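Long-range contacts in probable hydrolase (Pseudomonas aeruginosa, PDB 7AL6), which is a putative lipolytic enzyme of unknown function with an alpha/beta hydrolase fold, probably acting as a hydrolase: residues Lys28-Leu33 / Ala51-Val56; His34-Asn39 / His101-Ile106; Arg95-Gly100 / Arg118-Ala123. All coordinates share one frame; numbering follows the deposited sequence.

Contact 1. Residues Lys28-Leu33 / Ala51-Val56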
# COMPACT_ATOMS: atom_id res chain seq x y z
N LYS A 28 6.92 -22.96 -27.35
CA LYS A 28 5.70 -22.21 -27.59
C LYS A 28 5.23 -21.55 -26.29
O LYS A 28 5.12 -22.22 -25.26
CB LYS A 28 4.60 -23.13 -28.12
CG LYS A 28 4.90 -23.74 -29.49
CD LYS A 28 3.62 -24.35 -30.10
CE LYS A 28 3.92 -25.18 -31.36
NZ LYS A 28 4.46 -26.53 -31.01
N PRO A 29 4.93 -20.26 -26.30
CA PRO A 29 4.56 -19.57 -25.05
C PRO A 29 3.18 -19.98 -24.53
O PRO A 29 2.16 -19.81 -25.21
CB PRO A 29 4.61 -18.09 -25.42
CG PRO A 29 4.47 -18.06 -26.99
CD PRO A 29 5.09 -19.34 -27.46
N VAL A 30 3.15 -20.44 -23.28
CA VAL A 30 1.93 -20.85 -22.58
C VAL A 30 1.94 -20.30 -21.15
O VAL A 30 2.93 -20.48 -20.43
CB VAL A 30 1.80 -22.39 -22.54
CG1 VAL A 30 0.52 -22.80 -21.83
CG2 VAL A 30 1.88 -22.97 -23.93
N ILE A 31 0.85 -19.68 -20.73
CA ILE A 31 0.61 -19.38 -19.32
C ILE A 31 -0.39 -20.40 -18.78
O ILE A 31 -1.47 -20.59 -19.36
CB ILE A 31 0.10 -17.95 -19.11
CG1 ILE A 31 1.09 -16.98 -19.72
CG2 ILE A 31 -0.04 -17.63 -17.61
CD1 ILE A 31 0.57 -15.49 -19.77
N ALA A 32 -0.00 -21.09 -17.69
CA ALA A 32 -0.84 -22.07 -17.02
C ALA A 32 -1.49 -21.47 -15.79
O ALA A 32 -0.81 -20.92 -14.91
CB ALA A 32 -0.03 -23.31 -16.64
N LEU A 33 -2.82 -21.59 -15.71
CA LEU A 33 -3.64 -20.97 -14.69
C LEU A 33 -4.38 -22.04 -13.87
O LEU A 33 -5.06 -22.91 -14.43
CB LEU A 33 -4.63 -20.01 -15.35
CG LEU A 33 -4.06 -18.96 -16.31
CD1 LEU A 33 -5.23 -18.11 -16.81
CD2 LEU A 33 -3.06 -18.10 -15.58
N ALA A 51 6.50 -31.32 -23.66
CA ALA A 51 7.75 -30.90 -24.28
C ALA A 51 7.52 -29.81 -25.32
O ALA A 51 6.47 -29.73 -25.96
CB ALA A 51 8.43 -32.10 -24.94
N GLY A 52 8.51 -28.96 -25.51
CA GLY A 52 8.35 -27.96 -26.55
C GLY A 52 7.44 -26.80 -26.22
O GLY A 52 7.35 -25.86 -27.03
N LEU A 53 6.85 -26.78 -25.03
CA LEU A 53 6.03 -25.64 -24.59
C LEU A 53 6.82 -24.86 -23.53
O LEU A 53 7.43 -25.49 -22.71
CB LEU A 53 4.69 -26.11 -24.02
CG LEU A 53 3.81 -26.94 -24.94
CD1 LEU A 53 2.44 -27.11 -24.36
CD2 LEU A 53 3.72 -26.33 -26.33
N ARG A 54 6.88 -23.55 -23.60
CA ARG A 54 7.49 -22.74 -22.53
C ARG A 54 6.33 -22.38 -21.62
O ARG A 54 5.57 -21.52 -21.97
CB ARG A 54 8.21 -21.52 -23.10
CG ARG A 54 8.77 -20.61 -22.02
CD ARG A 54 9.77 -21.26 -21.08
NE ARG A 54 10.55 -20.25 -20.42
CZ ARG A 54 11.56 -20.47 -19.60
NH1 ARG A 54 12.20 -19.46 -19.08
NH2 ARG A 54 11.92 -21.69 -19.30
N ILE A 55 6.19 -23.03 -20.48
CA ILE A 55 5.01 -22.84 -19.60
C ILE A 55 5.38 -22.01 -18.38
O ILE A 55 6.27 -22.37 -17.64
CB ILE A 55 4.41 -24.19 -19.21
CG1 ILE A 55 4.01 -25.01 -20.43
CG2 ILE A 55 3.26 -24.02 -18.26
CD1 ILE A 55 3.73 -26.45 -20.14
N VAL A 56 4.62 -20.95 -18.21
CA VAL A 56 4.70 -20.08 -17.04
C VAL A 56 3.52 -20.47 -16.18
O VAL A 56 2.37 -20.14 -16.48
CB VAL A 56 4.66 -18.60 -17.45
CG1 VAL A 56 4.63 -17.70 -16.22
CG2 VAL A 56 5.84 -18.25 -18.34
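In I55 a first torsion of -58° sets CG1 beside the backbone N and CG2 beside the carbonyl carbon, so that two branches reach across: CG1 meets V30 CB at 4.0 Å and CG2 meets A32 CB at 3.7 Å. V30, with chi1 -179°, carries CG2 beside its own N and turns it the other way, to L53 CD1. The two segments are neighbouring parallel strands in the central sheet of an alpha/beta hydrolase fold, and the ladder between them begins where K28 N donates to G52 O (2.9 Å). R54 N then binds K28 O, V30 N binds R54 O, and V56 N reaches V30 O at 2.8 Å in the straightest bond of the series (169°). P29, which has no N-H to give, costs this ladder nothing, because residues 28 and 30 supply its bonds; its carbonyl serves S97 in the next strand. G52 suits the turn before the strand, where phi is positive. Side chains alternate between the faces. On the face of K28, V30, L53 and I55, the CB of K28 lies against L53 CD2 (3.8 Å), so the lysine's aliphatic root covers leucine while NZ goes on to a bound triethylene glycol and, weakly, to F284 O. On the face of P29, I31, R54 and V56, I31 and V56 are branched apolar residues packed beneath helix 77-91; R54 bends at chi2 and takes its guanidinium to G23 O. At the far end V56 O accepts from A32 N at 2.8 Å, and the CA-H of I31 approaches the same oxygen, CA to O 3.4 Å.

Contact 2. Residues His34-Asn39 / His101-Ile106; sequences HGWLDN and HSMGAI
M103, H34 and H101 bury the most surface here, and M103 does so with its side chain. Its CG lies anti to the backbone N (chi1 -174°) and the chain runs straight to the sulfur, then bends at chi3, bringing CE to 3.8 Å from W36 CA. SD rests 3.8 Å from W36 CB and approaches the indole obliquely, a Met-aromatic contact for which a long, flexible thioether is well shaped. H34 contributes mainly backbone: its carbonyl O comes within 3.2 Å of G104 N, an approach that the bare CA of G104 permits. Its CB points away from the other segment, and the ring's ND1 donates to G35 O at 2.8 Å, the acceptor lying in the ring plane, while NE2 bonds F60 N. G35 O also takes D38 N, from the opposite face of its plane, closing a type II turn. H101 meets the loop through one water: H101 ND1 is 2.8 Å from it, G35 N donates to it, and it donates to D38 OD2 at 2.6 Å. H101 NE2 bonds H263 O, while R170 and H264 hold the D38 carboxylate. S102, in a strained conformation with positive phi, hydrogen-bonds H263 NE2 through OG. With glycines at 100 and 104, this geometry is consistent with the nucleophile elbow of an alpha/beta hydrolase, the histidine-glycine loop probably framing its oxyanion hole.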
# COMPACT_ATOMS: atom_id res chain seq x y z
N HIS A 34 -4.31 -21.93 -12.53
CA HIS A 34 -4.81 -22.96 -11.63
C HIS A 34 -6.24 -22.64 -11.15
O HIS A 34 -6.82 -21.58 -11.42
CB HIS A 34 -3.85 -23.15 -10.44
CG HIS A 34 -3.63 -21.91 -9.63
ND1 HIS A 34 -4.58 -21.43 -8.76
CD2 HIS A 34 -2.59 -21.03 -9.58
CE1 HIS A 34 -4.14 -20.30 -8.21
NE2 HIS A 34 -2.94 -20.04 -8.70
N GLY A 35 -6.76 -23.54 -10.34
CA GLY A 35 -8.09 -23.51 -9.74
C GLY A 35 -8.19 -22.62 -8.51
O GLY A 35 -7.18 -22.25 -7.96
N TRP A 36 -9.40 -22.30 -8.10
CA TRP A 36 -9.64 -21.44 -6.92
C TRP A 36 -9.03 -22.10 -5.67
O TRP A 36 -9.25 -23.28 -5.50
CB TRP A 36 -11.14 -21.23 -6.81
CG TRP A 36 -11.60 -20.34 -5.71
CD1 TRP A 36 -11.44 -19.00 -5.60
CD2 TRP A 36 -12.48 -20.72 -4.64
NE1 TRP A 36 -12.09 -18.53 -4.51
CE2 TRP A 36 -12.72 -19.56 -3.89
CE3 TRP A 36 -13.00 -21.93 -4.20
CZ2 TRP A 36 -13.50 -19.59 -2.74
CZ3 TRP A 36 -13.77 -21.96 -3.07
CH2 TRP A 36 -14.02 -20.79 -2.35
N LEU A 37 -8.22 -21.37 -4.90
CA LEU A 37 -7.51 -21.78 -3.65
C LEU A 37 -6.39 -22.79 -3.95
O LEU A 37 -5.83 -23.28 -3.02
CB LEU A 37 -8.45 -22.32 -2.57
CG LEU A 37 -9.67 -21.46 -2.25
CD1 LEU A 37 -10.47 -22.06 -1.12
CD2 LEU A 37 -9.30 -20.03 -1.93
N ASP A 38 -6.04 -23.06 -5.20
CA ASP A 38 -4.88 -23.88 -5.51
C ASP A 38 -3.68 -22.96 -5.78
O ASP A 38 -3.66 -21.84 -5.28
CB ASP A 38 -5.19 -24.79 -6.71
CG ASP A 38 -6.25 -25.83 -6.38
OD1 ASP A 38 -6.51 -26.04 -5.18
OD2 ASP A 38 -6.82 -26.43 -7.33
N ASN A 39 -2.72 -23.44 -6.56
CA ASN A 39 -1.48 -22.72 -6.86
C ASN A 39 -0.81 -23.43 -8.03
O ASN A 39 -1.33 -24.43 -8.55
CB ASN A 39 -0.56 -22.65 -5.65
CG ASN A 39 -0.22 -24.00 -5.07
OD1 ASN A 39 0.36 -24.83 -5.74
ND2 ASN A 39 -0.54 -24.19 -3.77
N HIS A 101 -7.03 -24.70 -15.54
CA HIS A 101 -7.75 -25.71 -14.77
C HIS A 101 -8.84 -25.03 -13.96
O HIS A 101 -8.58 -24.07 -13.21
CB HIS A 101 -6.82 -26.53 -13.85
CG HIS A 101 -7.57 -27.46 -12.96
ND1 HIS A 101 -7.63 -27.31 -11.59
CD2 HIS A 101 -8.35 -28.53 -13.25
CE1 HIS A 101 -8.41 -28.24 -11.08
NE2 HIS A 101 -8.86 -29.00 -12.07
N SER A 102 -10.07 -25.51 -14.12
CA SER A 102 -11.21 -25.06 -13.34
C SER A 102 -11.38 -23.55 -13.39
O SER A 102 -11.60 -23.00 -14.49
CB SER A 102 -11.09 -25.58 -11.90
OG SER A 102 -12.33 -25.46 -11.25
N MET A 103 -11.35 -22.85 -12.25
CA MET A 103 -11.40 -21.38 -12.31
C MET A 103 -10.42 -20.80 -13.34
O MET A 103 -10.69 -19.76 -13.97
CB MET A 103 -11.07 -20.75 -10.95
CG MET A 103 -11.26 -19.23 -10.93
SD MET A 103 -10.82 -18.43 -9.34
CE MET A 103 -9.04 -18.67 -9.39
N GLY A 104 -9.25 -21.41 -13.46
CA GLY A 104 -8.27 -20.90 -14.39
C GLY A 104 -8.71 -21.08 -15.83
O GLY A 104 -8.28 -20.30 -16.70
N ALA A 105 -9.51 -22.12 -16.09
CA ALA A 105 -10.12 -22.30 -17.41
C ALA A 105 -11.18 -21.25 -17.65
O ALA A 105 -11.26 -20.69 -18.75
CB ALA A 105 -10.73 -23.71 -17.54
N ILE A 106 -11.93 -20.90 -16.61
CA ILE A 106 -12.93 -19.85 -16.75
C ILE A 106 -12.28 -18.53 -17.11
O ILE A 106 -12.77 -17.79 -17.99
CB ILE A 106 -13.75 -19.74 -15.46
CG1 ILE A 106 -14.55 -21.02 -15.26
CG2 ILE A 106 -14.61 -18.51 -15.53
CD1 ILE A 106 -15.21 -21.09 -13.94
O HOH W 1 -5.90 -26.20 -9.71

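Contact 3. Residues Arg95-Gly100 / Arg118-Ala123; sequences RFSLLG and RIERLA
F96 and I119 mark the tight side of this strand pair. In F96 a chi1 of 57° puts CG in the crowded position between its own N and carbonyl carbon, and CE2 meets I119 CD1 at 3.5 Å, approached obliquely, while R118 O lies over one face of the ring. Further along the same apolar face, L98 and L122 run side by side, L98 CB 3.7 Å from L122 CD2, beneath helix 103-114. On the other face L99 CD1 touches A123 CB, also at 3.7 Å, and helix 270-284 covers them, F280 lying on both and F284 on A123; a small alanine fits under those rings. Backbone bonds join the same part: A123 N reaches L98 O at 2.8 Å, and G100 N reaches A123 O at 2.9 Å. Between F96 and L98 the register slips by one residue, a beta bulge that inserts E120 and turns its side chain toward the neighbouring strand.

Here the contact loosens and turns polar. E120 OE1 lies over one face of the R95 guanidinium, the carboxylate and guanidinium planes 12° apart; R95 NE and E120 OE1 are 3.9 Å apart, a long salt bridge of charges only, with no N-H aimed at the oxygen. On its other oxygen E120 is tied to S97 by a water: S97 OG donates to it (2.8 Å) and it donates to E120 OE2. Serine suits the spot because its short hydroxyl can donate to that water. R121 swings outward to the C-terminal carboxylate of R286, whereas R118 stays buried, its guanidinium held by the carbonyls of W93 and E94 and by E89. Two parallel neighbours joined through helix 103-114 form the beta-alpha-beta crossover characteristic of alpha/beta hydrolases.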
# COMPACT_ATOMS: atom_id res chain seq x y z
N ARG A 95 1.65 -12.68 -28.54
CA ARG A 95 0.64 -13.74 -28.67
C ARG A 95 1.07 -14.90 -27.80
O ARG A 95 2.26 -15.15 -27.69
CB ARG A 95 0.45 -14.14 -30.13
CG ARG A 95 -0.45 -13.19 -30.89
CD ARG A 95 -0.79 -13.74 -32.26
NE ARG A 95 0.41 -14.10 -32.96
CZ ARG A 95 0.48 -14.28 -34.27
NH1 ARG A 95 -0.60 -14.12 -35.01
NH2 ARG A 95 1.62 -14.61 -34.84
N PHE A 96 0.12 -15.58 -27.19
CA PHE A 96 0.42 -16.69 -26.27
C PHE A 96 -0.82 -17.57 -26.12
O PHE A 96 -1.89 -17.16 -26.43
CB PHE A 96 0.86 -16.16 -24.91
CG PHE A 96 -0.13 -15.24 -24.25
CD1 PHE A 96 -0.14 -13.90 -24.54
CD2 PHE A 96 -1.03 -15.72 -23.33
CE1 PHE A 96 -1.05 -13.05 -23.93
CE2 PHE A 96 -1.93 -14.88 -22.71
CZ PHE A 96 -1.94 -13.55 -23.03
N SER A 97 -0.61 -18.75 -25.59
CA SER A 97 -1.66 -19.73 -25.34
C SER A 97 -1.93 -19.81 -23.85
O SER A 97 -1.11 -19.38 -23.03
CB SER A 97 -1.26 -21.07 -25.93
OG SER A 97 -1.32 -20.95 -27.36
N LEU A 98 -3.12 -20.32 -23.51
CA LEU A 98 -3.52 -20.56 -22.13
C LEU A 98 -3.83 -22.03 -21.85
O LEU A 98 -4.41 -22.74 -22.68
CB LEU A 98 -4.70 -19.68 -21.75
CG LEU A 98 -4.38 -18.18 -21.72
CD1 LEU A 98 -5.68 -17.42 -21.60
CD2 LEU A 98 -3.41 -17.78 -20.66
N LEU A 99 -3.40 -22.48 -20.68
CA LEU A 99 -3.65 -23.81 -20.16
C LEU A 99 -4.30 -23.60 -18.81
O LEU A 99 -3.65 -23.12 -17.88
CB LEU A 99 -2.35 -24.59 -20.04
CG LEU A 99 -2.42 -25.89 -19.23
CD1 LEU A 99 -3.44 -26.90 -19.77
CD2 LEU A 99 -1.01 -26.55 -19.14
N GLY A 100 -5.57 -23.89 -18.70
CA GLY A 100 -6.32 -23.51 -17.51
C GLY A 100 -7.04 -24.67 -16.88
O GLY A 100 -7.64 -25.49 -17.58
N ARG A 118 -4.79 -11.69 -28.95
CA ARG A 118 -3.65 -12.15 -28.14
C ARG A 118 -3.59 -13.66 -27.90
O ARG A 118 -2.54 -14.11 -27.63
CB ARG A 118 -3.75 -11.55 -26.73
CG ARG A 118 -3.92 -10.04 -26.68
CD ARG A 118 -2.76 -9.22 -27.21
NE ARG A 118 -1.49 -9.51 -26.59
CZ ARG A 118 -0.90 -8.78 -25.66
NH1 ARG A 118 0.26 -9.17 -25.17
NH2 ARG A 118 -1.45 -7.67 -25.22
N ILE A 119 -4.66 -14.42 -28.05
CA ILE A 119 -4.67 -15.79 -27.55
C ILE A 119 -4.61 -16.77 -28.73
O ILE A 119 -5.52 -16.82 -29.57
CB ILE A 119 -5.91 -16.07 -26.69
CG1 ILE A 119 -6.05 -15.07 -25.57
CG2 ILE A 119 -5.85 -17.48 -26.15
CD1 ILE A 119 -4.77 -14.95 -24.68
N GLU A 120 -3.55 -17.56 -28.78
CA GLU A 120 -3.37 -18.43 -29.93
C GLU A 120 -4.18 -19.73 -29.81
O GLU A 120 -4.76 -20.18 -30.80
CB GLU A 120 -1.90 -18.75 -30.12
CG GLU A 120 -1.06 -17.54 -30.50
CD GLU A 120 0.40 -17.88 -30.75
OE1 GLU A 120 0.79 -17.86 -31.94
OE2 GLU A 120 1.15 -18.15 -29.76
N ARG A 121 -4.17 -20.35 -28.63
CA ARG A 121 -4.84 -21.64 -28.33
C ARG A 121 -5.32 -21.69 -26.87
O ARG A 121 -4.74 -21.02 -26.04
CB ARG A 121 -3.86 -22.78 -28.58
CG ARG A 121 -3.15 -22.76 -29.93
CD ARG A 121 -3.90 -23.54 -30.99
NE ARG A 121 -3.25 -23.68 -32.28
CZ ARG A 121 -3.34 -22.82 -33.28
NH1 ARG A 121 -2.75 -23.08 -34.41
NH2 ARG A 121 -4.02 -21.70 -33.15
N LEU A 122 -6.35 -22.47 -26.58
CA LEU A 122 -6.85 -22.70 -25.21
C LEU A 122 -6.82 -24.20 -24.90
O LEU A 122 -7.41 -24.94 -25.66
CB LEU A 122 -8.30 -22.24 -25.06
CG LEU A 122 -8.58 -20.77 -24.91
CD1 LEU A 122 -9.93 -20.59 -24.26
CD2 LEU A 122 -7.50 -20.06 -24.12
N ALA A 123 -6.17 -24.63 -23.83
CA ALA A 123 -6.21 -26.01 -23.31
C ALA A 123 -6.93 -25.89 -21.97
O ALA A 123 -6.42 -25.24 -21.08
CB ALA A 123 -4.84 -26.60 -23.22
O HOH W 2 1.32 -20.34 -27.85

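In the fold
From the N terminus, contact 1 comes first: the chain leaves strand 28-33, runs through a helix-free connection and returns as strand 53-58. Contact 2 starts within that connection, just after L33, and waits for residues 101-106, so it crosses contact 1. It also crosses contact 3, which opens at R95 and closes at A123 after helix 103-114. Contacts 1 and 3 follow in series, yet strands 28-33 and 96-101 are neighbours, so both build one continuous sheet: P29 O meets S97 N and L33 N meets L99 O. Contact 2 fastens the C-terminal ends of those strands, with L33 O facing H101 N, to the start of helix 103-114.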